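A197 (Sulfolobus turreted icosahedral virus, PDB 2C0N) adopts the GT-A fold of glycosyltransferases and probably transfers a sugar from an activated donor to an acceptor that remains to be identified. Local coordinates at residues A[78-82]-A[121-125]; A[48-54]-A[125-129]; A[7-13]-A[60-64]. All coordinates share one frame; numbering follows the deposited sequence.

Starting from the N terminus, interaction 3 is the first to open. Its loop runs from 7-13 through helix 15-23, strand 28-31 and helix 37-50, and closes at 60-64 just beyond strand 56-60. Interaction 2 opens inside that loop, at the end of helix 37-50, and closes only at 125-129, so the two cross. Interaction 1 opens inside the loop of interaction 2, at the end of helix 71-80, and both end on the same stretch, sharing Arg-125. They tie two helix ends to strand 120-124 and helix 125-128. Interaction 3, across the chain's centre from interaction 1, joins the end of strand 3-8 and the turn into strand 12-14 to the loop after strand 56-60.

Interaction 1: A[78-82]-A[121-125]; sequences FNEGY and TFIKR
Lys-124 reaches from the end of strand 120-124 to the C-terminal end of helix 71-80, and two backbone carbonyls receive its ammonium. NZ donates to Phe-78 O at 3.2 Å, tilted somewhat out of the carbonyl plane, and makes a weak bond to Tyr-82 O at 3.0 Å. Phe-78 O is doubly used, since Gly-81 N also donates to it at 3.0 Å. Gly-81, with its positive phi, ends the helix in a Schellman motif, and placing a lysine charge here is probably favourable because helix carbonyls at this end carry partial negative charge.

This ties the helix to the antiparallel strand that, as in GT-A glycosyltransferases, is inserted between parallel neighbours, here 56-60 and 84-88. The helix packs over the same strand through Phe-78.

The apolar contacts lie along the lysine chain and around the Phe-78 ring. A chi1 of 74° tucks CG of Lys-124 over its own backbone, and from there the fully extended chain runs past Phe-78 in the opposite direction. Its CB sits 3.9 Å from the Phe-78 ring centroid, almost on the normal, in a CH-pi contact. The far end of that ring meets the strand edge-on: CZ is 3.5 Å from Phe-122 O, and it also touches Phe-122 CB at 3.7 Å. Beyond CB the Phe-122 ring leads away, to Phe-71 and Val-74 of the helix.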
loop_
_atom_site.group_PDB
_atom_site.type_symbol
_atom_site.label_atom_id
_atom_site.label_comp_id
_atom_site.label_asym_id
_atom_site.label_seq_id
_atom_site.Cartn_x
_atom_site.Cartn_y
_atom_site.Cartn_z
ATOM N N PHE A 78 -20.975 -16.625 -12.936
ATOM C CA PHE A 78 -20.225 -16.926 -14.171
ATOM C C PHE A 78 -20.615 -18.324 -14.722
ATOM O O PHE A 78 -20.766 -18.499 -15.926
ATOM C CB PHE A 78 -18.720 -16.919 -13.929
ATOM C CG PHE A 78 -18.136 -15.553 -13.674
ATOM C CD1 PHE A 78 -18.658 -14.407 -14.272
ATOM C CD2 PHE A 78 -17.042 -15.412 -12.831
ATOM C CE1 PHE A 78 -18.066 -13.138 -14.037
ATOM C CE2 PHE A 78 -16.470 -14.175 -12.607
ATOM C CZ PHE A 78 -16.996 -13.032 -13.210
ATOM N N ASN A 79 -20.763 -19.290 -13.823
ATOM C CA ASN A 79 -21.115 -20.670 -14.211
ATOM C C ASN A 79 -22.488 -20.681 -14.869
ATOM O O ASN A 79 -22.746 -21.476 -15.756
ATOM C CB ASN A 79 -21.203 -21.580 -12.994
ATOM C CG ASN A 79 -19.846 -21.861 -12.321
ATOM O OD1 ASN A 79 -18.775 -21.789 -12.942
ATOM N ND2 ASN A 79 -19.911 -22.261 -11.048
ATOM N N GLU A 80 -23.367 -19.794 -14.411
ATOM C CA GLU A 80 -24.719 -19.683 -14.935
ATOM C C GLU A 80 -24.779 -18.972 -16.274
ATOM O O GLU A 80 -25.816 -18.998 -16.952
ATOM C CB GLU A 80 -25.601 -18.957 -13.934
ATOM C CG GLU A 80 -25.658 -19.680 -12.600
ATOM C CD GLU A 80 -26.257 -18.854 -11.460
ATOM O OE1 GLU A 80 -26.586 -17.670 -11.659
ATOM O OE2 GLU A 80 -26.421 -19.442 -10.356
ATOM N N GLY A 81 -23.674 -18.333 -16.642
ATOM C CA GLY A 81 -23.488 -17.768 -17.966
ATOM C C GLY A 81 -23.398 -16.278 -18.001
ATOM O O GLY A 81 -23.397 -15.690 -19.077
ATOM N N TYR A 82 -23.273 -15.650 -16.840
ATOM C CA TYR A 82 -22.936 -14.227 -16.844
ATOM C C TYR A 82 -21.485 -13.977 -17.249
ATOM O O TYR A 82 -20.595 -14.794 -16.985
ATOM C CB TYR A 82 -23.294 -13.585 -15.504
ATOM C CG TYR A 82 -24.769 -13.515 -15.349
ATOM C CD1 TYR A 82 -25.503 -12.506 -15.966
ATOM C CD2 TYR A 82 -25.450 -14.481 -14.641
ATOM C CE1 TYR A 82 -26.885 -12.453 -15.859
ATOM C CE2 TYR A 82 -26.833 -14.442 -14.511
ATOM C CZ TYR A 82 -27.546 -13.421 -15.129
ATOM O OH TYR A 82 -28.909 -13.410 -15.029
ATOM N N THR A 121 -15.669 -4.951 -9.890
ATOM C CA THR A 121 -16.257 -5.601 -11.038
ATOM C C THR A 121 -15.425 -6.814 -11.409
ATOM O O THR A 121 -14.220 -6.703 -11.575
ATOM C CB THR A 121 -16.269 -4.643 -12.229
ATOM O OG1 THR A 121 -16.787 -3.366 -11.837
ATOM C CG2 THR A 121 -17.072 -5.184 -13.364
ATOM N N PHE A 122 -16.076 -7.964 -11.584
ATOM C CA PHE A 122 -15.426 -9.209 -11.887
ATOM C C PHE A 122 -15.788 -9.589 -13.309
ATOM O O PHE A 122 -16.956 -9.602 -13.653
ATOM C CB PHE A 122 -15.929 -10.290 -10.924
ATOM C CG PHE A 122 -15.623 -10.002 -9.468
ATOM C CD1 PHE A 122 -16.411 -9.119 -8.744
ATOM C CD2 PHE A 122 -14.535 -10.580 -8.851
ATOM C CE1 PHE A 122 -16.131 -8.821 -7.418
ATOM C CE2 PHE A 122 -14.235 -10.284 -7.545
ATOM C CZ PHE A 122 -15.047 -9.396 -6.817
ATOM N N ILE A 123 -14.779 -9.901 -14.125
ATOM C CA ILE A 123 -15.015 -10.205 -15.527
ATOM C C ILE A 123 -14.366 -11.538 -15.875
ATOM O O ILE A 123 -13.193 -11.746 -15.658
ATOM C CB ILE A 123 -14.472 -9.111 -16.465
ATOM C CG1 ILE A 123 -14.837 -7.710 -15.945
ATOM C CG2 ILE A 123 -14.931 -9.385 -17.863
ATOM C CD1 ILE A 123 -14.272 -6.573 -16.791
ATOM N N LYS A 124 -15.134 -12.437 -16.471
ATOM C CA LYS A 124 -14.564 -13.750 -16.750
ATOM C C LYS A 124 -13.688 -13.803 -18.008
ATOM O O LYS A 124 -13.956 -13.133 -19.027
ATOM C CB LYS A 124 -15.649 -14.833 -16.782
ATOM C CG LYS A 124 -16.554 -14.890 -17.961
ATOM C CD LYS A 124 -17.550 -16.035 -17.767
ATOM C CE LYS A 124 -18.539 -16.195 -18.879
ATOM N NZ LYS A 124 -19.679 -17.130 -18.549
ATOM N N ARG A 125 -12.684 -14.662 -17.948
ATOM C CA ARG A 125 -11.761 -14.818 -19.045
ATOM C C ARG A 125 -12.429 -15.139 -20.376
ATOM O O ARG A 125 -12.064 -14.590 -21.410
ATOM C CB ARG A 125 -10.779 -15.919 -18.708
ATOM C CG ARG A 125 -9.836 -16.250 -19.848
ATOM C CD ARG A 125 -8.776 -17.192 -19.380
ATOM N NE ARG A 125 -7.791 -16.544 -18.503
ATOM C CZ ARG A 125 -6.785 -15.770 -18.914
ATOM N NH1 ARG A 125 -6.622 -15.486 -20.194
ATOM N NH2 ARG A 125 -5.939 -15.254 -18.030
#

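Interaction 2: A[48-54]-A[125-129]; sequences FLEMKDY and REFLE
Arg-125, at the start of helix 125-128, spends all five of its guanidinium hydrogens in this contact, most of them on carbonyls at the C-terminal end of helix 37-50 and in the type I turn after it (Met-51 to Tyr-54). NE and NH2 grip Tyr-54 O side-on, at 2.9 Å from NE and 3.0 Å from NH2, with the oxygen lying in the guanidinium plane. The other hydrogen of NH2 goes to Phe-48 O at 2.8 Å, approaching from above that carbonyl's plane. Met-51 N donates to Phe-48 O from the opposite face. NH1 takes Leu-49 O at 3.2 Å and, with its second hydrogen, forms a salt bridge to Glu-129 OE2 at 3.0 Å, one helical turn along its own segment.

A bend at chi3 (-73°) in an otherwise extended chain turns the guanidinium flat onto the Phe-48 ring. The planes are only 15° apart with centres 4.3 Å from each other, an off-centre cation-pi stack, and Lys-52 CA lies over the opposite face. Lys-52 NZ makes a long salt bridge to Glu-129 OE2, completing a network in which one carboxylate oxygen serves two neighbouring positive groups and would offset their repulsion. Around it, Leu-128 CD1 meets Phe-48 CE2, and Leu-49 CD2 rests on Glu-129 CG at 3.7 Å.

Tyr-54 OH bonds Glu-27 and the backbone N of His-198 of the second subunit, a residue of the C-terminal histidine tag that binds nickel in this crystal.

Held by acceptors in or tilted from its plane and by a ring on one face, the guanidinium has little freedom to turn. The helix dipole of 37-50 and Glu-129 would both stabilise its charge.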
loop_
_atom_site.group_PDB
_atom_site.type_symbol
_atom_site.label_atom_id
_atom_site.label_comp_id
_atom_site.label_asym_id
_atom_site.label_seq_id
_atom_site.Cartn_x
_atom_site.Cartn_y
_atom_site.Cartn_z
ATOM N N PHE A 48 -3.577 -9.482 -18.001
ATOM C CA PHE A 48 -4.469 -10.574 -17.584
ATOM C C PHE A 48 -4.534 -11.687 -18.596
ATOM O O PHE A 48 -4.425 -12.867 -18.228
ATOM C CB PHE A 48 -5.874 -10.047 -17.321
ATOM C CG PHE A 48 -6.859 -11.128 -17.063
ATOM C CD1 PHE A 48 -6.913 -11.748 -15.830
ATOM C CD2 PHE A 48 -7.707 -11.562 -18.065
ATOM C CE1 PHE A 48 -7.818 -12.802 -15.603
ATOM C CE2 PHE A 48 -8.629 -12.592 -17.829
ATOM C CZ PHE A 48 -8.672 -13.217 -16.620
ATOM N N LEU A 49 -4.719 -11.333 -19.866
ATOM C CA LEU A 49 -4.912 -12.348 -20.908
ATOM C C LEU A 49 -3.694 -13.268 -21.023
ATOM O O LEU A 49 -3.832 -14.437 -21.352
ATOM C CB LEU A 49 -5.251 -11.717 -22.258
ATOM C CG LEU A 49 -6.651 -11.082 -22.314
ATOM C CD1 LEU A 49 -6.816 -10.200 -23.523
ATOM C CD2 LEU A 49 -7.739 -12.143 -22.275
ATOM N N GLU A 50 -2.505 -12.737 -20.766
ATOM C CA GLU A 50 -1.297 -13.575 -20.801
ATOM C C GLU A 50 -1.145 -14.460 -19.561
ATOM O O GLU A 50 -0.478 -15.500 -19.628
ATOM C CB GLU A 50 -0.037 -12.721 -21.013
ATOM C CG GLU A 50 -0.042 -11.946 -22.334
ATOM C CD GLU A 50 -0.060 -12.843 -23.561
ATOM O OE1 GLU A 50 1.009 -13.042 -24.194
ATOM O OE2 GLU A 50 -1.140 -13.369 -23.903
HETATM N N MSE A 51 -1.766 -14.072 -18.451
HETATM C CA MSE A 51 -1.607 -14.791 -17.192
HETATM C C MSE A 51 -2.691 -15.888 -17.000
HETATM O O MSE A 51 -3.632 -15.745 -16.225
HETATM C CB MSE A 51 -1.532 -13.780 -16.053
HETATM C CG MSE A 51 -0.271 -12.876 -16.148
HETATM SE SE MSE A 51 -0.406 -11.207 -15.148
HETATM C CE MSE A 51 -0.129 -11.974 -13.445
ATOM N N LYS A 52 -2.477 -17.018 -17.691
ATOM C CA LYS A 52 -3.501 -18.062 -17.904
ATOM C C LYS A 52 -3.964 -18.794 -16.641
ATOM O O LYS A 52 -4.990 -19.461 -16.651
ATOM C CB LYS A 52 -3.013 -19.103 -18.922
ATOM C CG LYS A 52 -2.458 -18.542 -20.236
ATOM C CD LYS A 52 -3.306 -17.406 -20.793
ATOM C CE LYS A 52 -3.302 -17.393 -22.325
ATOM N NZ LYS A 52 -4.291 -18.402 -22.834
ATOM N N ASP A 53 -3.234 -18.660 -15.544
ATOM C CA ASP A 53 -3.689 -19.250 -14.290
ATOM C C ASP A 53 -4.854 -18.525 -13.658
ATOM O O ASP A 53 -5.549 -19.070 -12.781
ATOM C CB ASP A 53 -2.514 -19.376 -13.348
ATOM C CG ASP A 53 -1.652 -20.513 -13.746
ATOM O OD1 ASP A 53 -2.250 -21.596 -13.900
ATOM O OD2 ASP A 53 -0.444 -20.321 -14.002
ATOM N N TYR A 54 -5.127 -17.336 -14.163
ATOM C CA TYR A 54 -6.180 -16.521 -13.582
ATOM C C TYR A 54 -7.392 -16.604 -14.474
ATOM O O TYR A 54 -7.273 -16.494 -15.679
ATOM C CB TYR A 54 -5.686 -15.088 -13.359
ATOM C CG TYR A 54 -4.540 -15.114 -12.376
ATOM C CD1 TYR A 54 -3.245 -15.211 -12.817
ATOM C CD2 TYR A 54 -4.760 -15.119 -11.002
ATOM C CE1 TYR A 54 -2.178 -15.284 -11.919
ATOM C CE2 TYR A 54 -3.696 -15.203 -10.097
ATOM C CZ TYR A 54 -2.409 -15.276 -10.562
ATOM O OH TYR A 54 -1.324 -15.383 -9.678
ATOM N N ARG A 125 -12.684 -14.662 -17.948
ATOM C CA ARG A 125 -11.761 -14.818 -19.045
ATOM C C ARG A 125 -12.429 -15.139 -20.376
ATOM O O ARG A 125 -12.064 -14.590 -21.410
ATOM C CB ARG A 125 -10.779 -15.919 -18.708
ATOM C CG ARG A 125 -9.836 -16.250 -19.848
ATOM C CD ARG A 125 -8.776 -17.192 -19.380
ATOM N NE ARG A 125 -7.791 -16.544 -18.503
ATOM C CZ ARG A 125 -6.785 -15.770 -18.914
ATOM N NH1 ARG A 125 -6.622 -15.486 -20.194
ATOM N NH2 ARG A 125 -5.939 -15.254 -18.030
ATOM N N GLU A 126 -13.364 -16.079 -20.351
ATOM C CA GLU A 126 -14.070 -16.467 -21.556
ATOM C C GLU A 126 -14.599 -15.275 -22.325
ATOM O O GLU A 126 -14.515 -15.245 -23.554
ATOM C CB GLU A 126 -15.228 -17.418 -21.244
ATOM C CG GLU A 126 -14.985 -18.820 -21.707
ATOM C CD GLU A 126 -16.271 -19.532 -22.114
ATOM O OE1 GLU A 126 -17.311 -19.321 -21.432
ATOM O OE2 GLU A 126 -16.257 -20.295 -23.120
ATOM N N PHE A 127 -15.183 -14.319 -21.616
ATOM C CA PHE A 127 -15.713 -13.122 -22.255
ATOM C C PHE A 127 -14.609 -12.235 -22.838
ATOM O O PHE A 127 -14.721 -11.738 -23.963
ATOM C CB PHE A 127 -16.503 -12.285 -21.259
ATOM C CG PHE A 127 -17.118 -11.080 -21.871
ATOM C CD1 PHE A 127 -18.144 -11.220 -22.772
ATOM C CD2 PHE A 127 -16.662 -9.798 -21.562
ATOM C CE1 PHE A 127 -18.744 -10.116 -23.339
ATOM C CE2 PHE A 127 -17.263 -8.688 -22.157
ATOM C CZ PHE A 127 -18.288 -8.860 -23.046
ATOM N N LEU A 128 -13.574 -12.005 -22.029
ATOM C CA LEU A 128 -12.468 -11.130 -22.411
ATOM C C LEU A 128 -11.635 -11.704 -23.553
ATOM O O LEU A 128 -11.089 -10.966 -24.363
ATOM C CB LEU A 128 -11.586 -10.857 -21.202
ATOM C CG LEU A 128 -12.213 -9.944 -20.155
ATOM C CD1 LEU A 128 -11.342 -9.876 -18.925
ATOM C CD2 LEU A 128 -12.460 -8.553 -20.693
ATOM N N GLU A 129 -11.589 -13.022 -23.665
ATOM C CA GLU A 129 -10.841 -13.633 -24.768
ATOM C C GLU A 129 -11.557 -13.525 -26.096
ATOM O O GLU A 129 -10.974 -13.817 -27.148
ATOM C CB GLU A 129 -10.545 -15.096 -24.432
ATOM C CG GLU A 129 -9.471 -15.161 -23.381
ATOM C CD GLU A 129 -8.964 -16.543 -23.131
ATOM O OE1 GLU A 129 -9.708 -17.501 -23.419
ATOM O OE2 GLU A 129 -7.825 -16.639 -22.634
#

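Interaction 3: A[7-13]-A[60-64]; sequences IPSMGSV and LDEDV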
loop_
_atom_site.group_PDB
_atom_site.type_symbol
_atom_site.label_atom_id
_atom_site.label_comp_id
_atom_site.label_asym_id
_atom_site.label_seq_id
_atom_site.Cartn_x
_atom_site.Cartn_y
_atom_site.Cartn_z
ATOM N N ILE A 7 -5.884 -2.865 -9.824
ATOM C CA ILE A 7 -6.243 -1.688 -9.072
ATOM C C ILE A 7 -5.617 -0.452 -9.737
ATOM O O ILE A 7 -4.433 -0.223 -9.570
ATOM C CB ILE A 7 -5.775 -1.838 -7.606
ATOM C CG1 ILE A 7 -6.441 -3.064 -6.950
ATOM C CG2 ILE A 7 -6.002 -0.473 -6.861
ATOM C CD1 ILE A 7 -5.727 -3.619 -5.676
ATOM N N PRO A 8 -6.406 0.344 -10.494
ATOM C CA PRO A 8 -5.890 1.579 -11.110
ATOM C C PRO A 8 -5.552 2.562 -10.006
ATOM O O PRO A 8 -6.407 2.819 -9.162
ATOM C CB PRO A 8 -7.082 2.089 -11.934
ATOM C CG PRO A 8 -8.007 1.001 -12.027
ATOM C CD PRO A 8 -7.792 0.082 -10.889
ATOM N N SER A 9 -4.321 3.016 -9.933
ATOM C CA SER A 9 -3.982 4.011 -8.910
ATOM C C SER A 9 -3.444 5.291 -9.486
ATOM O O SER A 9 -3.148 5.361 -10.683
ATOM C CB SER A 9 -2.984 3.415 -7.927
ATOM O OG SER A 9 -1.700 3.600 -8.407
HETATM N N MSE A 10 -3.267 6.277 -8.605
HETATM C CA MSE A 10 -2.530 7.515 -8.905
HETATM C C MSE A 10 -1.136 7.522 -8.278
HETATM O O MSE A 10 -0.476 8.558 -8.217
HETATM C CB MSE A 10 -3.348 8.737 -8.491
HETATM C CG MSE A 10 -4.762 8.658 -9.022
HETATM SE SE MSE A 10 -4.711 9.254 -10.832
HETATM C CE MSE A 10 -4.815 11.113 -10.496
ATOM N N GLY A 11 -0.661 6.324 -7.878
ATOM C CA GLY A 11 0.682 6.140 -7.352
ATOM C C GLY A 11 0.753 5.844 -5.856
ATOM O O GLY A 11 1.842 5.635 -5.310
ATOM N N SER A 12 -0.394 5.803 -5.192
ATOM C CA SER A 12 -0.416 5.377 -3.800
ATOM C C SER A 12 -1.666 4.564 -3.538
ATOM O O SER A 12 -2.650 4.646 -4.318
ATOM C CB SER A 12 -0.346 6.560 -2.877
ATOM O OG SER A 12 -1.539 7.301 -2.930
ATOM N N VAL A 13 -1.632 3.809 -2.432
ATOM C CA VAL A 13 -2.785 3.046 -1.980
ATOM C C VAL A 13 -3.107 3.411 -0.513
ATOM O O VAL A 13 -2.234 3.343 0.354
ATOM C CB VAL A 13 -2.529 1.550 -2.078
ATOM C CG1 VAL A 13 -3.736 0.749 -1.662
ATOM C CG2 VAL A 13 -2.204 1.188 -3.543
ATOM N N LEU A 60 -10.799 -3.175 -9.242
ATOM C CA LEU A 60 -11.077 -2.548 -7.976
ATOM C C LEU A 60 -10.390 -1.219 -7.955
ATOM O O LEU A 60 -9.166 -1.173 -8.042
ATOM C CB LEU A 60 -10.588 -3.429 -6.811
ATOM C CG LEU A 60 -10.974 -3.015 -5.385
ATOM C CD1 LEU A 60 -12.448 -3.045 -5.203
ATOM C CD2 LEU A 60 -10.305 -3.961 -4.400
ATOM N N ASP A 61 -11.185 -0.128 -7.921
ATOM C CA ASP A 61 -10.628 1.220 -7.868
ATOM C C ASP A 61 -9.904 1.339 -6.544
ATOM O O ASP A 61 -10.285 0.710 -5.551
ATOM C CB ASP A 61 -11.715 2.277 -7.973
ATOM C CG ASP A 61 -12.186 2.509 -9.398
ATOM O OD1 ASP A 61 -11.541 2.044 -10.371
ATOM O OD2 ASP A 61 -13.211 3.182 -9.519
ATOM N N GLU A 62 -8.824 2.108 -6.540
ATOM C CA GLU A 62 -7.997 2.249 -5.340
ATOM C C GLU A 62 -8.749 2.898 -4.154
ATOM O O GLU A 62 -8.313 2.818 -3.011
ATOM C CB GLU A 62 -6.736 3.015 -5.685
ATOM C CG GLU A 62 -5.776 3.268 -4.528
ATOM C CD GLU A 62 -6.095 4.519 -3.724
ATOM O OE1 GLU A 62 -6.764 5.426 -4.282
ATOM O OE2 GLU A 62 -5.703 4.602 -2.528
ATOM N N ASP A 63 -9.865 3.573 -4.427
ATOM C CA ASP A 63 -10.684 4.122 -3.343
ATOM C C ASP A 63 -11.921 3.281 -3.007
ATOM O O ASP A 63 -12.802 3.733 -2.303
ATOM C CB ASP A 63 -11.075 5.589 -3.623
ATOM C CG ASP A 63 -11.696 5.811 -4.971
ATOM O OD1 ASP A 63 -11.983 4.819 -5.660
ATOM O OD2 ASP A 63 -11.879 7.035 -5.345
ATOM N N VAL A 64 -11.973 2.058 -3.512
ATOM C CA VAL A 64 -13.078 1.160 -3.227
ATOM C C VAL A 64 -12.560 -0.023 -2.389
ATOM O O VAL A 64 -11.621 -0.700 -2.785
ATOM C CB VAL A 64 -13.746 0.692 -4.549
ATOM C CG1 VAL A 64 -14.804 -0.378 -4.269
ATOM C CG2 VAL A 64 -14.352 1.875 -5.313
HETATM O O HOH W 1 -8.721 3.800 -8.948
HETATM O O HOH W 2 -4.092 6.876 -2.046
#
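Ile-7 CA points its hydrogen at Leu-60 O, 3.1 Å away, where the parallel pairing of strands 3-8 and 56-60 runs out; beyond it the two chains separate slightly, and no direct hydrogen bond joins 7-13 to 60-64. One water bridges them instead, donating to Pro-8 O and accepting from Glu-62 N at 2.9 Å.

The Ile-7 and Leu-60 side chains run next to each other in one direction, and Ile-7 CG2 touches Glu-62 CA at 3.7 Å. Pro-8 CD packs on Leu-60 O. The Glu-62 side chain lies against both Pro-8 and the Ser-12/Val-13 backbone: CB meets Pro-8 O at 3.5 Å, and with CG anti to the backbone N (chi1 179°), CG reaches Ser-12 O at 3.4 Å. A second water joins Glu-62 OE2 to Ser-12 OG, while OE1 pairs with Arg-14. Ser-12 and Val-13 pair in an antiparallel ladder with a strand of the second subunit.

Asp-61, Glu-62 and Asp-63, in a type I turn after strand 56-60, fit the Asp-X-Asp motif of GT-A glycosyltransferases and probably correspond to it; in relatives that motif binds the metal and sugar-nucleotide donor beside the loop following the first strand.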